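PDB 4JG9: lipoprotein from Bacillus anthracis, which is of unknown function but, as a putative lipoprotein of the DUF4871 family, is probably held at the cell membrane by an N-terminal lipid. Local coordinates for residues S80-I83 and E89-W92; P59-E64 and Y93-E98; L47-D52 and N158-E163. All blocks are in the same frame, centred on the assembly; numbering follows the deposited sequence.

The three contacts nest along the chain like brackets. From the N terminus, segment 47-52 comes first and finds its partner, 158-163, only near the end, so contact 3 closes the widest loop. Inside it, contact 2 brings strand 60-63 to the end of strand 88-94 and the turn after it, 93-98. Inside that again, contact 1 closes the shortest loop, between strands 75-78 and 88-94. Contacts 1 and 2 share strand 88-94 and one antiparallel sheet; contact 3 lays segment 47-52 on the other sheet. Contacts 1 and 3, with centres about 21 Å apart, touch by packing at W92 CZ3, 4.1 Å from I159 CD1.

Contact 1 of 3, residues S80-I83 and E89-W92; sequences SPII and EIMW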
loop_
_atom_site.group_PDB
_atom_site.type_symbol
_atom_site.label_atom_id
_atom_site.label_comp_id
_atom_site.label_asym_id
_atom_site.label_seq_id
_atom_site.Cartn_x
_atom_site.Cartn_y
_atom_site.Cartn_z
ATOM N N SER A 80 -14.328 2.428 19.586
ATOM C CA SER A 80 -14.113 1.015 19.810
ATOM C C SER A 80 -12.625 0.778 20.057
ATOM O O SER A 80 -11.784 1.464 19.478
ATOM C CB SER A 80 -14.591 0.237 18.587
ATOM O OG SER A 80 -14.388 -1.150 18.765
ATOM N N PRO A 81 -12.291 -0.185 20.926
ATOM C CA PRO A 81 -10.866 -0.412 21.207
ATOM C C PRO A 81 -10.131 -0.968 19.985
ATOM O O PRO A 81 -10.624 -1.869 19.291
ATOM C CB PRO A 81 -10.878 -1.432 22.354
ATOM C CG PRO A 81 -12.222 -2.085 22.286
ATOM C CD PRO A 81 -13.177 -1.083 21.691
ATOM N N ILE A 82 -8.973 -0.381 19.703
ATOM C CA ILE A 82 -8.151 -0.806 18.577
ATOM C C ILE A 82 -6.939 -1.586 19.064
ATOM O O ILE A 82 -6.075 -1.058 19.767
ATOM C CB ILE A 82 -7.726 0.404 17.753
ATOM C CG1 ILE A 82 -8.960 0.998 17.069
ATOM C CG2 ILE A 82 -6.675 0.034 16.737
ATOM C CD1 ILE A 82 -8.861 2.473 16.827
ATOM N N ILE A 83 -6.879 -2.851 18.682
ATOM C CA ILE A 83 -5.811 -3.724 19.143
ATOM C C ILE A 83 -4.857 -3.957 17.983
ATOM O O ILE A 83 -5.286 -4.397 16.919
ATOM C CB ILE A 83 -6.376 -5.080 19.624
ATOM C CG1 ILE A 83 -7.558 -4.875 20.578
ATOM C CG2 ILE A 83 -5.312 -5.876 20.320
ATOM C CD1 ILE A 83 -7.190 -4.180 21.829
ATOM N N GLU A 89 -13.762 -4.522 12.618
ATOM C CA GLU A 89 -14.718 -3.790 11.805
ATOM C C GLU A 89 -15.232 -2.632 12.648
ATOM O O GLU A 89 -15.837 -2.841 13.702
ATOM C CB GLU A 89 -15.862 -4.693 11.348
ATOM C CG GLU A 89 -16.848 -4.012 10.401
ATOM C CD GLU A 89 -18.004 -4.918 9.987
ATOM O OE1 GLU A 89 -18.802 -5.314 10.868
ATOM O OE2 GLU A 89 -18.113 -5.236 8.781
ATOM N N ILE A 90 -14.981 -1.409 12.202
ATOM C CA ILE A 90 -15.412 -0.265 12.983
ATOM C C ILE A 90 -16.333 0.632 12.183
ATOM O O ILE A 90 -16.057 0.980 11.037
ATOM C CB ILE A 90 -14.208 0.529 13.518
ATOM C CG1 ILE A 90 -13.404 -0.380 14.451
ATOM C CG2 ILE A 90 -14.682 1.774 14.269
ATOM C CD1 ILE A 90 -12.179 0.229 15.074
HETATM N N MSE A 91 -17.458 0.979 12.789
HETATM C CA MSE A 91 -18.414 1.815 12.105
HETATM C C MSE A 91 -17.925 3.264 12.012
HETATM O O MSE A 91 -17.509 3.870 13.009
HETATM C CB MSE A 91 -19.785 1.696 12.768
HETATM C CG MSE A 91 -20.680 0.640 12.083
HETATM SE SE MSE A 91 -21.459 1.423 10.463
HETATM C CE MSE A 91 -21.621 3.174 11.287
ATOM N N TRP A 92 -17.941 3.801 10.796
ATOM C CA TRP A 92 -17.577 5.195 10.585
ATOM C C TRP A 92 -18.826 6.030 10.351
ATOM O O TRP A 92 -19.813 5.538 9.791
ATOM C CB TRP A 92 -16.604 5.329 9.424
ATOM C CG TRP A 92 -15.212 5.013 9.830
ATOM C CD1 TRP A 92 -14.730 3.794 10.229
ATOM C CD2 TRP A 92 -14.106 5.919 9.882
ATOM N NE1 TRP A 92 -13.394 3.889 10.538
ATOM C CE2 TRP A 92 -12.981 5.180 10.326
ATOM C CE3 TRP A 92 -13.952 7.280 9.597
ATOM C CZ2 TRP A 92 -11.719 5.756 10.491
ATOM C CZ3 TRP A 92 -12.690 7.855 9.763
ATOM C CH2 TRP A 92 -11.592 7.089 10.204
#
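I82 and I90 meet where the loop of a β-hairpin folds back over one of its own strands. The hairpin is made by strands 75-78 and 88-94, neighbours in an antiparallel sheet, and a backbone hydrogen bond between M91 and A78 confirms the pairing. Residues 80-83 leave the first strand without regular structure and bring two side chains to a single methyl group, CD1 of I90.

The tight part is apolar. I82 CG1 sits 3.9 Å from I90 CD1, the closest approach between the segments, and the two side chains cross at about a right angle, so the touch is a point rather than a long seam. I90 reaches it through a fully extended ethyl arm (chi2 180°). I82 starts from a CB directed neither at nor away from the strand, and its CG1 branch closes the gap. Both isoleucines are buried: M77 of strand 75-78 touches each of them, while I171 and A173 of strand 164-173, in the other sheet, also pack on I82. The contact therefore lies in the interior between two sheets.

The looser side belongs to S80, which is partly exposed. Its CB stands 4.3 Å from I90 CD1, and the hydroxyl turns to a different task: OG is hydrogen-bonded to N88 ND2, joining the start of the loop to the beginning of the returning strand. No hydrogen bond crosses between the two segments, and together they bury a modest 113 Å². Within the strand, I90 O lies at the edge of the W92 indole, in its plane, 3.2 Å from W92 CD1.

Contact 2 of 3, residues P59-E64 and Y93-E98; sequences PSFIQE and YFLDPE
Apolar contact joins F61 and L95. The phenyl ring and the leucine approach from opposite directions, and L95 CD1 comes to the ring edge, near its plane, 4.2 Å from F61 CZ. The ring gets there because F61 CG lies between its backbone N and carbonyl carbon (chi1 63°), which lets the end of the ring come nearer to L95 than its CB does.

Mixed contacts come from Q63, whose side chain slides past L95 in the opposite direction. Its CD is 4.1 Å from L95 CD2 and its OE1 equally 4.1 Å from L95 CD1, so both leucine methyls lie over one side of the amide plane. The bend at chi2 (108°) also brings OE1 to the edge of the F61 ring, two residues back on the same strand, in the ring plane and 3.7 Å from F61 CE1.

Hydrogen bonding is absent across the segments but shapes the second one. D96 OD1 accepts from E98 N (2.7 Å, 155°), an Asx turn in which the donor approaches from above the carboxylate plane. D96 OD2 is hydrogen-bonded to Y166 OH.

The remaining evidence is topological. Strands 66-69 and 75-78 lie between the two segments in the sheet, and L68 and A76 touch F61 from them. Side chains thus meet over two intervening strands, on one face of the antiparallel meander formed by strands 60-63, 66-69, 75-78 and 88-94.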
loop_
_atom_site.group_PDB
_atom_site.type_symbol
_atom_site.label_atom_id
_atom_site.label_comp_id
_atom_site.label_asym_id
_atom_site.label_seq_id
_atom_site.Cartn_x
_atom_site.Cartn_y
_atom_site.Cartn_z
ATOM N N PRO A 59 -10.231 13.068 22.005
ATOM C CA PRO A 59 -11.195 12.751 23.069
ATOM C C PRO A 59 -12.514 12.197 22.529
ATOM O O PRO A 59 -12.935 12.549 21.423
ATOM C CB PRO A 59 -11.428 14.106 23.752
ATOM C CG PRO A 59 -11.068 15.121 22.742
ATOM C CD PRO A 59 -9.943 14.511 21.933
ATOM N N SER A 60 -13.148 11.315 23.294
ATOM C CA SER A 60 -14.445 10.775 22.899
ATOM C C SER A 60 -15.550 11.796 23.148
ATOM O O SER A 60 -15.461 12.610 24.066
ATOM C CB SER A 60 -14.759 9.503 23.689
ATOM O OG SER A 60 -13.777 8.513 23.501
ATOM N N PHE A 61 -16.621 11.703 22.370
ATOM C CA PHE A 61 -17.794 12.537 22.583
ATOM C C PHE A 61 -19.025 11.714 22.243
ATOM O O PHE A 61 -18.943 10.710 21.508
ATOM C CB PHE A 61 -17.744 13.816 21.735
ATOM C CG PHE A 61 -17.755 13.563 20.259
ATOM C CD1 PHE A 61 -18.946 13.606 19.542
ATOM C CD2 PHE A 61 -16.579 13.299 19.577
ATOM C CE1 PHE A 61 -18.965 13.374 18.176
ATOM C CE2 PHE A 61 -16.591 13.066 18.206
ATOM C CZ PHE A 61 -17.784 13.102 17.506
ATOM N N ILE A 62 -20.170 12.181 22.717
ATOM C CA ILE A 62 -21.427 11.490 22.514
ATOM C C ILE A 62 -22.237 12.117 21.403
ATOM O O ILE A 62 -22.479 13.327 21.384
ATOM C CB ILE A 62 -22.304 11.502 23.790
ATOM C CG1 ILE A 62 -21.578 10.818 24.947
ATOM C CG2 ILE A 62 -23.625 10.801 23.525
ATOM C CD1 ILE A 62 -21.424 9.304 24.766
ATOM N N GLN A 63 -22.677 11.269 20.490
ATOM C CA GLN A 63 -23.576 11.685 19.440
ATOM C C GLN A 63 -24.723 10.685 19.437
ATOM O O GLN A 63 -24.508 9.480 19.287
ATOM C CB GLN A 63 -22.848 11.704 18.097
ATOM C CG GLN A 63 -23.714 12.113 16.930
ATOM C CD GLN A 63 -23.380 13.504 16.424
ATOM O OE1 GLN A 63 -22.309 14.049 16.719
ATOM N NE2 GLN A 63 -24.286 14.076 15.639
ATOM N N GLU A 64 -25.926 11.179 19.683
ATOM C CA GLU A 64 -27.102 10.329 19.744
ATOM C C GLU A 64 -26.944 9.189 20.734
ATOM O O GLU A 64 -27.344 8.067 20.463
ATOM C CB GLU A 64 -27.479 9.804 18.365
ATOM C CG GLU A 64 -27.898 10.905 17.412
ATOM C CD GLU A 64 -28.891 10.434 16.380
ATOM O OE1 GLU A 64 -29.811 9.676 16.743
ATOM O OE2 GLU A 64 -28.755 10.832 15.208
ATOM N N TYR A 93 -18.780 7.286 10.793
ATOM C CA TYR A 93 -19.942 8.166 10.732
ATOM C C TYR A 93 -19.611 9.475 10.032
ATOM O O TYR A 93 -18.637 10.158 10.395
ATOM C CB TYR A 93 -20.454 8.459 12.147
ATOM C CG TYR A 93 -20.927 7.242 12.903
ATOM C CD1 TYR A 93 -20.033 6.455 13.619
ATOM C CD2 TYR A 93 -22.271 6.887 12.921
ATOM C CE1 TYR A 93 -20.467 5.338 14.328
ATOM C CE2 TYR A 93 -22.713 5.773 13.621
ATOM C CZ TYR A 93 -21.807 5.004 14.327
ATOM O OH TYR A 93 -22.234 3.895 15.027
ATOM N N PHE A 94 -20.443 9.834 9.054
ATOM C CA PHE A 94 -20.240 11.043 8.263
ATOM C C PHE A 94 -21.191 12.128 8.715
ATOM O O PHE A 94 -22.288 12.268 8.173
ATOM C CB PHE A 94 -20.399 10.726 6.775
ATOM C CG PHE A 94 -19.567 9.564 6.339
ATOM C CD1 PHE A 94 -18.193 9.685 6.242
ATOM C CD2 PHE A 94 -20.149 8.340 6.075
ATOM C CE1 PHE A 94 -17.421 8.616 5.874
ATOM C CE2 PHE A 94 -19.382 7.267 5.704
ATOM C CZ PHE A 94 -18.016 7.404 5.603
ATOM N N LEU A 95 -20.748 12.883 9.718
ATOM C CA LEU A 95 -21.565 13.852 10.429
ATOM C C LEU A 95 -21.785 15.107 9.616
ATOM O O LEU A 95 -22.819 15.771 9.739
ATOM C CB LEU A 95 -20.897 14.212 11.760
ATOM C CG LEU A 95 -20.358 13.015 12.555
ATOM C CD1 LEU A 95 -19.553 13.481 13.750
ATOM C CD2 LEU A 95 -21.509 12.124 13.022
ATOM N N ASP A 96 -20.804 15.430 8.784
ATOM C CA ASP A 96 -20.867 16.622 7.951
ATOM C C ASP A 96 -22.056 16.537 6.975
ATOM O O ASP A 96 -22.116 15.640 6.118
ATOM C CB ASP A 96 -19.542 16.769 7.208
ATOM C CG ASP A 96 -19.435 18.060 6.427
ATOM O OD1 ASP A 96 -20.445 18.782 6.280
ATOM O OD2 ASP A 96 -18.317 18.349 5.945
ATOM N N PRO A 97 -23.018 17.471 7.119
ATOM C CA PRO A 97 -24.195 17.525 6.244
ATOM C C PRO A 97 -23.813 17.897 4.817
ATOM O O PRO A 97 -24.625 17.730 3.907
ATOM C CB PRO A 97 -25.061 18.625 6.873
ATOM C CG PRO A 97 -24.131 19.445 7.672
ATOM C CD PRO A 97 -23.071 18.498 8.174
ATOM N N GLU A 98 -22.597 18.403 4.630
ATOM C CA GLU A 98 -22.101 18.696 3.289
ATOM C C GLU A 98 -20.837 17.882 2.967
ATOM O O GLU A 98 -19.896 18.389 2.359
ATOM C CB GLU A 98 -21.854 20.196 3.122
ATOM C CG GLU A 98 -23.123 20.980 2.826
ATOM C CD GLU A 98 -22.945 22.474 3.000
ATOM O OE1 GLU A 98 -21.942 23.023 2.498
ATOM O OE2 GLU A 98 -23.811 23.101 3.642
#

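Contact 3 of 3, residues L47-D52 and N158-E163; sequences LSVLKD and NIYVNE
N158 OD1, a buried amide oxygen, accepts a hydrogen bond from Q168 NE2 and at the same time lies against V49, with V49 CG2 3.5 Å away. The setting is a short 3-10 turn laid over an antiparallel sheet: the turn begins at L47 and holds V49, and N158 belongs to strand 153-161. The turn is diagnosed by its i to i+3 backbone bonds, L50 N to L47 O at 2.7 Å and K51 N to S48 O at 3.0 Å.

No hydrogen bond passes directly between the two segments. Q168, on the adjoining strand 164-173, supplies an indirect link instead, because its NE2 is bonded both to N158 OD1 and to V49 O. The other end of the asparagine amide is held as well: ND2 is hydrogen-bonded to I107 O on strand 102-110. With bonds at both OD1 and ND2, the flip and rotation of the amide are fixed, and a polar group buried under the turn has its partners on the two strands flanking its own.

V49 brings the methyls that pack on these polar ends. It points back at both strand side chains, one methyl for each. CG2 takes the amide, standing 3.9 Å from N158 CG as well as near its oxygen. That branch occupies the slot between backbone N and carbonyl carbon, which leaves CG1 anti to the carbonyl carbon (chi1 -68°) and directed to the tyrosine. Y160 starts from a CB that does not aim at the turn, yet the length of its side chain carries the hydroxyl there. The ring also meets that of F44, with the planes at about 60°. Y160 OH ends 3.9 Å from V49 CG1.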
loop_
_atom_site.group_PDB
_atom_site.type_symbol
_atom_site.label_atom_id
_atom_site.label_comp_id
_atom_site.label_asym_id
_atom_site.label_seq_id
_atom_site.Cartn_x
_atom_site.Cartn_y
_atom_site.Cartn_z
ATOM N N LEU A 47 3.709 15.081 3.391
ATOM C CA LEU A 47 4.092 15.052 4.789
ATOM C C LEU A 47 3.590 16.273 5.542
ATOM O O LEU A 47 3.402 16.234 6.747
ATOM C CB LEU A 47 5.599 14.902 4.938
ATOM C CG LEU A 47 6.077 13.456 4.913
ATOM C CD1 LEU A 47 7.578 13.380 5.104
ATOM C CD2 LEU A 47 5.371 12.662 5.992
ATOM N N SER A 48 3.412 17.375 4.838
ATOM C CA SER A 48 3.012 18.603 5.514
ATOM C C SER A 48 1.746 18.450 6.356
ATOM O O SER A 48 1.511 19.275 7.232
ATOM C CB SER A 48 2.835 19.751 4.519
ATOM O OG SER A 48 1.848 19.443 3.546
ATOM N N VAL A 49 0.939 17.411 6.112
ATOM C CA VAL A 49 -0.250 17.199 6.944
ATOM C C VAL A 49 0.136 16.881 8.383
ATOM O O VAL A 49 -0.694 16.986 9.279
ATOM C CB VAL A 49 -1.187 16.074 6.437
ATOM C CG1 VAL A 49 -1.835 16.478 5.124
ATOM C CG2 VAL A 49 -0.442 14.755 6.307
ATOM N N LEU A 50 1.386 16.483 8.598
ATOM C CA LEU A 50 1.870 16.195 9.947
ATOM C C LEU A 50 2.158 17.449 10.770
ATOM O O LEU A 50 2.348 17.357 11.986
ATOM C CB LEU A 50 3.152 15.371 9.892
ATOM C CG LEU A 50 3.068 13.955 9.345
ATOM C CD1 LEU A 50 4.437 13.293 9.430
ATOM C CD2 LEU A 50 2.024 13.159 10.099
ATOM N N LYS A 51 2.214 18.606 10.109
ATOM C CA LYS A 51 2.759 19.824 10.720
ATOM C C LYS A 51 2.167 20.241 12.072
ATOM O O LYS A 51 2.905 20.552 13.014
ATOM C CB LYS A 51 2.729 21.003 9.730
ATOM C CG LYS A 51 1.315 21.496 9.397
ATOM C CD LYS A 51 1.299 22.670 8.420
ATOM C CE LYS A 51 -0.128 23.191 8.232
ATOM N NZ LYS A 51 -0.188 24.536 7.596
ATOM N N ASP A 52 0.846 20.193 12.190
ATOM C CA ASP A 52 0.194 20.709 13.387
ATOM C C ASP A 52 -0.484 19.626 14.194
ATOM O O ASP A 52 -1.360 19.911 15.006
ATOM C CB ASP A 52 -0.846 21.754 12.995
ATOM C CG ASP A 52 -0.233 22.958 12.332
ATOM O OD1 ASP A 52 0.760 23.499 12.871
ATOM O OD2 ASP A 52 -0.739 23.345 11.256
ATOM N N ASN A 158 -5.032 10.299 8.433
ATOM C CA ASN A 158 -5.276 11.367 7.456
ATOM C C ASN A 158 -6.354 10.953 6.471
ATOM O O ASN A 158 -6.257 9.902 5.848
ATOM C CB ASN A 158 -3.996 11.729 6.715
ATOM C CG ASN A 158 -2.880 12.093 7.652
ATOM O OD1 ASN A 158 -2.879 13.183 8.232
ATOM N ND2 ASN A 158 -1.921 11.174 7.826
ATOM N N ILE A 159 -7.397 11.766 6.357
ATOM C CA ILE A 159 -8.586 11.366 5.619
ATOM C C ILE A 159 -8.766 12.221 4.365
ATOM O O ILE A 159 -8.674 13.453 4.416
ATOM C CB ILE A 159 -9.848 11.441 6.510
ATOM C CG1 ILE A 159 -9.707 10.525 7.729
ATOM C CG2 ILE A 159 -11.103 11.088 5.732
ATOM C CD1 ILE A 159 -10.324 11.135 8.969
ATOM N N TYR A 160 -9.003 11.550 3.242
ATOM C CA TYR A 160 -9.178 12.204 1.951
ATOM C C TYR A 160 -10.488 11.734 1.357
ATOM O O TYR A 160 -10.927 10.612 1.607
ATOM C CB TYR A 160 -8.019 11.859 0.998
ATOM C CG TYR A 160 -6.667 12.235 1.556
ATOM C CD1 TYR A 160 -5.978 13.348 1.078
ATOM C CD2 TYR A 160 -6.079 11.478 2.570
ATOM C CE1 TYR A 160 -4.739 13.705 1.602
ATOM C CE2 TYR A 160 -4.840 11.832 3.106
ATOM C CZ TYR A 160 -4.180 12.940 2.616
ATOM O OH TYR A 160 -2.958 13.275 3.146
ATOM N N VAL A 161 -11.135 12.614 0.612
ATOM C CA VAL A 161 -12.289 12.238 -0.171
ATOM C C VAL A 161 -12.057 12.725 -1.576
ATOM O O VAL A 161 -11.708 13.904 -1.787
ATOM C CB VAL A 161 -13.592 12.841 0.388
ATOM C CG1 VAL A 161 -14.760 12.603 -0.575
ATOM C CG2 VAL A 161 -13.866 12.288 1.773
ATOM N N ASN A 162 -12.234 11.812 -2.526
ATOM C CA ASN A 162 -11.986 12.126 -3.924
ATOM C C ASN A 162 -10.574 12.683 -4.089
ATOM O O ASN A 162 -10.350 13.593 -4.891
ATOM C CB ASN A 162 -13.031 13.108 -4.459
ATOM C CG ASN A 162 -13.158 13.044 -5.965
ATOM O OD1 ASN A 162 -12.820 12.028 -6.580
ATOM N ND2 ASN A 162 -13.651 14.123 -6.574
ATOM N N GLU A 163 -9.648 12.142 -3.291
ATOM C CA GLU A 163 -8.220 12.491 -3.336
ATOM C C GLU A 163 -7.876 13.869 -2.812
ATOM O O GLU A 163 -6.734 14.310 -2.945
ATOM C CB GLU A 163 -7.637 12.296 -4.748
ATOM C CG GLU A 163 -7.808 10.884 -5.244
ATOM C CD GLU A 163 -6.896 10.541 -6.411
ATOM O OE1 GLU A 163 -6.198 11.457 -6.910
ATOM O OE2 GLU A 163 -6.873 9.344 -6.808
#